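Local coordinates for 2-oxoglutarate (2OG) and Fe(II)-dependent oxygenase superfamily protein (Arabidopsis thaliana, PDB 6KWA) that probably catalyses the irreversible, 2-oxoglutarate-dependent oxidation of the plant hormone indole-3-acetic acid to inactive 2-oxoindole-3-acetic acid, lowering auxin levels, at residues M41-K46 / R109-K114; V113-A118 / I177-E182. All blocks are in the same frame, centred on the assembly; numbering follows the deposited sequence.

Contact 1: M41-K46 / R109-K114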
loop_
_atom_site.group_PDB
_atom_site.type_symbol
_atom_site.label_atom_id
_atom_site.label_comp_id
_atom_site.label_asym_id
_atom_site.label_seq_id
_atom_site.Cartn_x
_atom_site.Cartn_y
_atom_site.Cartn_z
ATOM N N MET A 41 7.338 4.748 12.643
ATOM C CA MET A 41 6.187 5.125 11.844
ATOM C C MET A 41 5.851 6.598 12.073
ATOM O O MET A 41 5.577 7.334 11.125
ATOM C CB MET A 41 4.990 4.244 12.204
ATOM C CG MET A 41 5.101 2.814 11.648
ATOM S SD MET A 41 3.758 1.757 12.216
ATOM C CE MET A 41 2.273 2.673 11.797
ATOM N N ALA A 42 5.902 7.042 13.329
ATOM C CA ALA A 42 5.564 8.435 13.622
ATOM C C ALA A 42 6.627 9.339 13.044
ATOM O O ALA A 42 6.325 10.401 12.494
ATOM C CB ALA A 42 5.398 8.659 15.109
ATOM N N GLU A 43 7.874 8.898 13.118
ATOM C CA GLU A 43 8.980 9.677 12.571
ATOM C C GLU A 43 8.864 9.751 11.049
ATOM O O GLU A 43 9.273 10.749 10.413
ATOM C CB GLU A 43 10.340 9.078 12.993
ATOM C CG GLU A 43 10.693 9.515 14.412
ATOM C CD GLU A 43 11.712 8.641 15.087
ATOM O OE1 GLU A 43 12.296 7.751 14.430
ATOM O OE2 GLU A 43 11.887 8.811 16.309
ATOM N N MET A 44 8.357 8.680 10.449
ATOM C CA MET A 44 8.168 8.692 9.008
ATOM C C MET A 44 7.097 9.708 8.635
ATOM O O MET A 44 7.278 10.483 7.694
ATOM C CB MET A 44 7.817 7.300 8.475
ATOM C CG MET A 44 7.710 7.252 6.948
ATOM S SD MET A 44 9.280 7.461 6.103
ATOM C CE MET A 44 8.894 8.736 4.919
ATOM N N LYS A 45 6.007 9.751 9.388
ATOM C CA LYS A 45 4.944 10.691 9.058
ATOM C C LYS A 45 5.401 12.163 9.215
ATOM O O LYS A 45 5.010 13.028 8.423
ATOM C CB LYS A 45 3.707 10.431 9.910
ATOM C CG LYS A 45 2.528 11.268 9.479
ATOM C CD LYS A 45 1.369 11.186 10.452
ATOM C CE LYS A 45 0.241 12.115 10.030
ATOM N NZ LYS A 45 -0.762 12.266 11.128
ATOM N N LYS A 46 6.234 12.447 10.215
ATOM C CA LYS A 46 6.737 13.801 10.392
ATOM C C LYS A 46 7.661 14.158 9.226
ATOM O O LYS A 46 7.616 15.271 8.704
ATOM C CB LYS A 46 7.510 13.932 11.706
ATOM C CG LYS A 46 6.715 13.725 12.990
ATOM C CD LYS A 46 7.658 13.967 14.189
ATOM C CE LYS A 46 6.940 13.906 15.526
ATOM N NZ LYS A 46 6.625 12.473 15.826
ATOM N N ARG A 109 17.070 10.871 6.285
ATOM C CA ARG A 109 17.579 9.844 5.404
ATOM C C ARG A 109 17.533 8.532 6.140
ATOM O O ARG A 109 17.094 7.527 5.584
ATOM C CB ARG A 109 19.002 10.148 4.941
ATOM C CG ARG A 109 19.586 9.098 4.009
ATOM C CD ARG A 109 20.956 9.497 3.518
ATOM N NE ARG A 109 20.935 10.820 2.897
ATOM C CZ ARG A 109 20.896 11.019 1.586
ATOM N NH1 ARG A 109 20.859 9.978 0.760
ATOM N NH2 ARG A 109 20.882 12.250 1.096
ATOM N N GLU A 110 17.921 8.556 7.413
ATOM C CA GLU A 110 18.019 7.318 8.168
ATOM C C GLU A 110 16.634 6.754 8.520
ATOM O O GLU A 110 16.433 5.529 8.543
ATOM C CB GLU A 110 18.825 7.556 9.438
ATOM C CG GLU A 110 20.297 7.205 9.288
ATOM C CD GLU A 110 21.007 7.110 10.631
ATOM O OE1 GLU A 110 20.386 7.484 11.652
ATOM O OE2 GLU A 110 22.180 6.664 10.667
ATOM N N ILE A 111 15.688 7.654 8.772
ATOM C CA ILE A 111 14.302 7.280 9.018
ATOM C C ILE A 111 13.713 6.547 7.813
ATOM O O ILE A 111 13.050 5.518 7.944
ATOM C CB ILE A 111 13.462 8.508 9.364
ATOM C CG1 ILE A 111 13.925 9.054 10.724
ATOM C CG2 ILE A 111 11.962 8.161 9.365
ATOM C CD1 ILE A 111 13.354 10.411 11.067
ATOM N N MET A 112 13.990 7.086 6.638
ATOM C CA MET A 112 13.489 6.558 5.395
ATOM C C MET A 112 14.069 5.168 5.126
ATOM O O MET A 112 13.372 4.245 4.702
ATOM C CB MET A 112 13.857 7.510 4.258
ATOM C CG MET A 112 13.015 7.384 3.031
ATOM S SD MET A 112 11.784 8.679 3.010
ATOM C CE MET A 112 12.785 10.095 3.454
ATOM N N VAL A 113 15.356 5.035 5.373
ATOM C CA VAL A 113 16.068 3.796 5.112
ATOM C C VAL A 113 15.546 2.679 6.009
ATOM O O VAL A 113 15.349 1.546 5.558
ATOM C CB VAL A 113 17.600 4.007 5.298
ATOM C CG1 VAL A 113 18.365 2.666 5.432
ATOM C CG2 VAL A 113 18.130 4.829 4.147
ATOM N N LYS A 114 15.289 3.019 7.269
ATOM C CA LYS A 114 14.814 2.050 8.239
ATOM C C LYS A 114 13.300 1.755 8.048
ATOM O O LYS A 114 12.845 0.636 8.308
ATOM C CB LYS A 114 15.128 2.539 9.655
ATOM C CG LYS A 114 16.633 2.533 9.984
ATOM C CD LYS A 114 17.377 1.353 9.300
ATOM C CE LYS A 114 18.914 1.581 9.198
ATOM N NZ LYS A 114 19.711 0.359 8.854
#

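Contact 2: V113-A118 / I177-E182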
loop_
_atom_site.group_PDB
_atom_site.type_symbol
_atom_site.label_atom_id
_atom_site.label_comp_id
_atom_site.label_asym_id
_atom_site.label_seq_id
_atom_site.Cartn_x
_atom_site.Cartn_y
_atom_site.Cartn_z
ATOM N N VAL A 113 15.356 5.035 5.373
ATOM C CA VAL A 113 16.068 3.796 5.112
ATOM C C VAL A 113 15.546 2.679 6.009
ATOM O O VAL A 113 15.349 1.546 5.558
ATOM C CB VAL A 113 17.600 4.007 5.298
ATOM C CG1 VAL A 113 18.365 2.666 5.432
ATOM C CG2 VAL A 113 18.130 4.829 4.147
ATOM N N LYS A 114 15.289 3.019 7.269
ATOM C CA LYS A 114 14.814 2.050 8.239
ATOM C C LYS A 114 13.300 1.755 8.048
ATOM O O LYS A 114 12.845 0.636 8.308
ATOM C CB LYS A 114 15.128 2.539 9.655
ATOM C CG LYS A 114 16.633 2.533 9.984
ATOM C CD LYS A 114 17.377 1.353 9.300
ATOM C CE LYS A 114 18.914 1.581 9.198
ATOM N NZ LYS A 114 19.711 0.359 8.854
ATOM N N TYR A 115 12.520 2.762 7.656
ATOM C CA TYR A 115 11.115 2.557 7.308
ATOM C C TYR A 115 10.964 1.647 6.088
ATOM O O TYR A 115 10.163 0.714 6.091
ATOM C CB TYR A 115 10.430 3.880 7.014
ATOM C CG TYR A 115 8.934 3.765 6.884
ATOM C CD1 TYR A 115 8.118 3.889 8.000
ATOM C CD2 TYR A 115 8.331 3.533 5.649
ATOM C CE1 TYR A 115 6.728 3.806 7.881
ATOM C CE2 TYR A 115 6.962 3.438 5.530
ATOM C CZ TYR A 115 6.170 3.578 6.642
ATOM O OH TYR A 115 4.811 3.486 6.520
ATOM N N ALA A 116 11.729 1.942 5.042
ATOM C CA ALA A 116 11.711 1.151 3.824
ATOM C C ALA A 116 11.976 -0.318 4.109
ATOM O O ALA A 116 11.279 -1.199 3.601
ATOM C CB ALA A 116 12.739 1.681 2.813
ATOM N N LYS A 117 12.978 -0.586 4.931
ATOM C CA LYS A 117 13.381 -1.962 5.131
ATOM C C LYS A 117 12.358 -2.681 6.015
ATOM O O LYS A 117 12.031 -3.830 5.764
ATOM C CB LYS A 117 14.791 -1.986 5.732
ATOM C CG LYS A 117 15.149 -3.118 6.680
ATOM C CD LYS A 117 16.685 -3.042 6.901
ATOM C CE LYS A 117 17.229 -4.050 7.889
ATOM N NZ LYS A 117 17.300 -5.395 7.265
ATOM N N ALA A 118 11.797 -1.976 6.995
ATOM C CA ALA A 118 10.800 -2.554 7.880
ATOM C C ALA A 118 9.495 -2.854 7.168
ATOM O O ALA A 118 8.899 -3.903 7.390
ATOM C CB ALA A 118 10.536 -1.626 9.058
ATOM N N ILE A 177 0.674 -1.793 1.451
ATOM C CA ILE A 177 0.650 -1.525 2.894
ATOM C C ILE A 177 0.439 -0.034 3.118
ATOM O O ILE A 177 1.240 0.781 2.681
ATOM C CB ILE A 177 1.948 -2.007 3.586
ATOM C CG1 ILE A 177 2.120 -3.510 3.329
ATOM C CG2 ILE A 177 1.932 -1.673 5.086
ATOM C CD1 ILE A 177 3.247 -4.148 4.005
ATOM N N LEU A 178 -0.661 0.329 3.775
ATOM C CA LEU A 178 -0.974 1.746 3.913
ATOM C C LEU A 178 -0.874 2.174 5.373
ATOM O O LEU A 178 -1.589 1.650 6.226
ATOM C CB LEU A 178 -2.391 2.048 3.365
ATOM C CG LEU A 178 -2.848 3.522 3.467
ATOM C CD1 LEU A 178 -2.168 4.376 2.390
ATOM C CD2 LEU A 178 -4.347 3.658 3.344
ATOM N N GLN A 179 -0.004 3.140 5.649
ATOM C CA GLN A 179 -0.008 3.837 6.933
ATOM C C GLN A 179 -0.873 5.074 6.719
ATOM O O GLN A 179 -0.460 6.016 6.047
ATOM C CB GLN A 179 1.419 4.205 7.392
ATOM C CG GLN A 179 1.491 4.954 8.740
ATOM C CD GLN A 179 2.912 5.354 9.134
ATOM O OE1 GLN A 179 3.872 4.698 8.762
ATOM N NE2 GLN A 179 3.042 6.462 9.855
ATOM N N ASP A 180 -2.095 5.050 7.233
ATOM C CA ASP A 180 -3.058 6.080 6.893
ATOM C C ASP A 180 -2.939 7.186 7.957
ATOM O O ASP A 180 -2.225 7.017 8.921
ATOM C CB ASP A 180 -4.466 5.494 6.846
ATOM C CG ASP A 180 -5.442 6.380 6.101
ATOM O OD1 ASP A 180 -5.039 7.481 5.694
ATOM O OD2 ASP A 180 -6.628 5.997 5.958
ATOM N N ASP A 181 -3.598 8.326 7.774
ATOM C CA ASP A 181 -3.501 9.416 8.750
ATOM C C ASP A 181 -4.470 9.184 9.923
ATOM O O ASP A 181 -5.690 9.290 9.740
ATOM C CB ASP A 181 -3.788 10.761 8.077
ATOM C CG ASP A 181 -3.339 11.949 8.920
ATOM O OD1 ASP A 181 -3.110 11.782 10.145
ATOM O OD2 ASP A 181 -3.149 13.043 8.335
ATOM N N GLU A 182 -3.942 8.875 11.112
ATOM C CA GLU A 182 -4.783 8.539 12.281
ATOM C C GLU A 182 -5.791 9.635 12.630
ATOM O O GLU A 182 -6.828 9.368 13.238
ATOM C CB GLU A 182 -3.922 8.224 13.518
ATOM C CG GLU A 182 -3.074 9.378 14.068
ATOM C CD GLU A 182 -1.819 9.648 13.247
ATOM O OE1 GLU A 182 -1.877 9.515 12.001
ATOM O OE2 GLU A 182 -0.761 9.960 13.852
HETATM O O HOH W 1 3.820 1.943 4.093
#

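Contact 1: M41-K46 / R109-K114
E43 meets I111 through the aliphatic root of its side chain: the closest touch is made by E43 CB, 3.8 Å from I111 CD1, with the carboxylate farther off. CG of E43 is anti to its carbonyl carbon (chi1 -81°) and the chain runs out extended from there, which carries the carboxylate beyond this touch and leaves the methylene at its base facing the other helix. One residue on, M44 offers I111 its backbone as well as its side chain. The branch methyl I111 CG2 presses against the helix surface, 3.8 Å from M44 N, and sits 4.3 Å from M44 SD. I111 thus serves two neighbours: CD1 goes to E43, while CG2 bears mainly on M44, and it is the residue most covered across the interface.

The end of the M44 side chain reaches M112. With CG anti to the backbone N (chi1 -176°) and further bends at chi2 and chi3, M44 brings its terminal methyl CE to 3.5 Å from M112 SD, a close methyl-to-sulfur contact; the two bent thioether chains cross at a slant. F149 of strand 147-155 touches both methionines, so the pair is covered from the sheet side, and M112 also rests on V95, F98 and C99 of helix 92-101.

No hydrogen bond links the two segments, and the join is made by van der Waals packing alone. Their axes approach to 9.5 Å with the N-to-C directions 126° apart, a steeply inclined, broadly antiparallel crossing. Such packing joins a helix of the N-terminal region to the long helix 106-133, both lying against the major sheet of the double-stranded beta-helix fold of 2-oxoglutarate/Fe(II)-dependent oxygenases.

Contact 2: V113-A118 / I177-E182
The major sheet of the double-stranded beta-helix is joined here to the long helix 106-133, by a buried polar contact between Y115 on the helix and Q179 at the end of strand 175-179. The CA atoms of the two residues are 11.2 Å apart, and the gap is spanned by long side chains that both start out toward the opposite segment. Y115 has CG anti to its backbone N, which sends the ring away from the helix with the hydroxyl leading. Q179 reaches back with an extended chain, CG likewise anti to N.

The phenol donates a hydrogen bond to the amide oxygen, with Y115 OH 2.7 Å from Q179 OE1. The donor arrives at a C=O...O angle of 140° and is tilted 27° from the carbonyl plane. OE1 stands at the edge of the tyrosine ring, near its plane, and is also 3.1 Å from Y115 CE1; ring and amide are turned 48° against each other, so they do not stack. At the other end of the amide, Q179 NE2 probably donates a hydrogen bond to M41 O of helix 38-51, which would fix the amide's rotation.

The pair is flanked by I241 of strand 237-245, which touches both side chains, and by M44, which packs on the tyrosine. Q179 lies about 7 Å, side chain to side chain, from S240, a 2-oxoglutarate-binding residue, so the contact lies near the cosubstrate site. The tyrosine hydroxyl also accepts a hydrogen bond from a water, 3.0 Å from Y115 OH, and that water donates its second proton to I177 O at 3.2 Å.

In the fold
The two contacts have centres 8 Å apart and meet along helix 106-133, whose residues V113 and K114 belong to both. In chain order helix 38-51 comes first, then helix 106-133, then strand 175-179 of the major sheet, so contact 1 joins helix to helix and contact 2 carries the packing on to the sheet. The third side is closed directly between helix 38-51 and the loop that follows strand 175-179, where K45 NZ forms a salt bridge with D181 OD1 at 2.6 Å. The N-terminal helix, the long helix and the major sheet thereby form one continuous packed unit near the residues that bind 2-oxoglutarate.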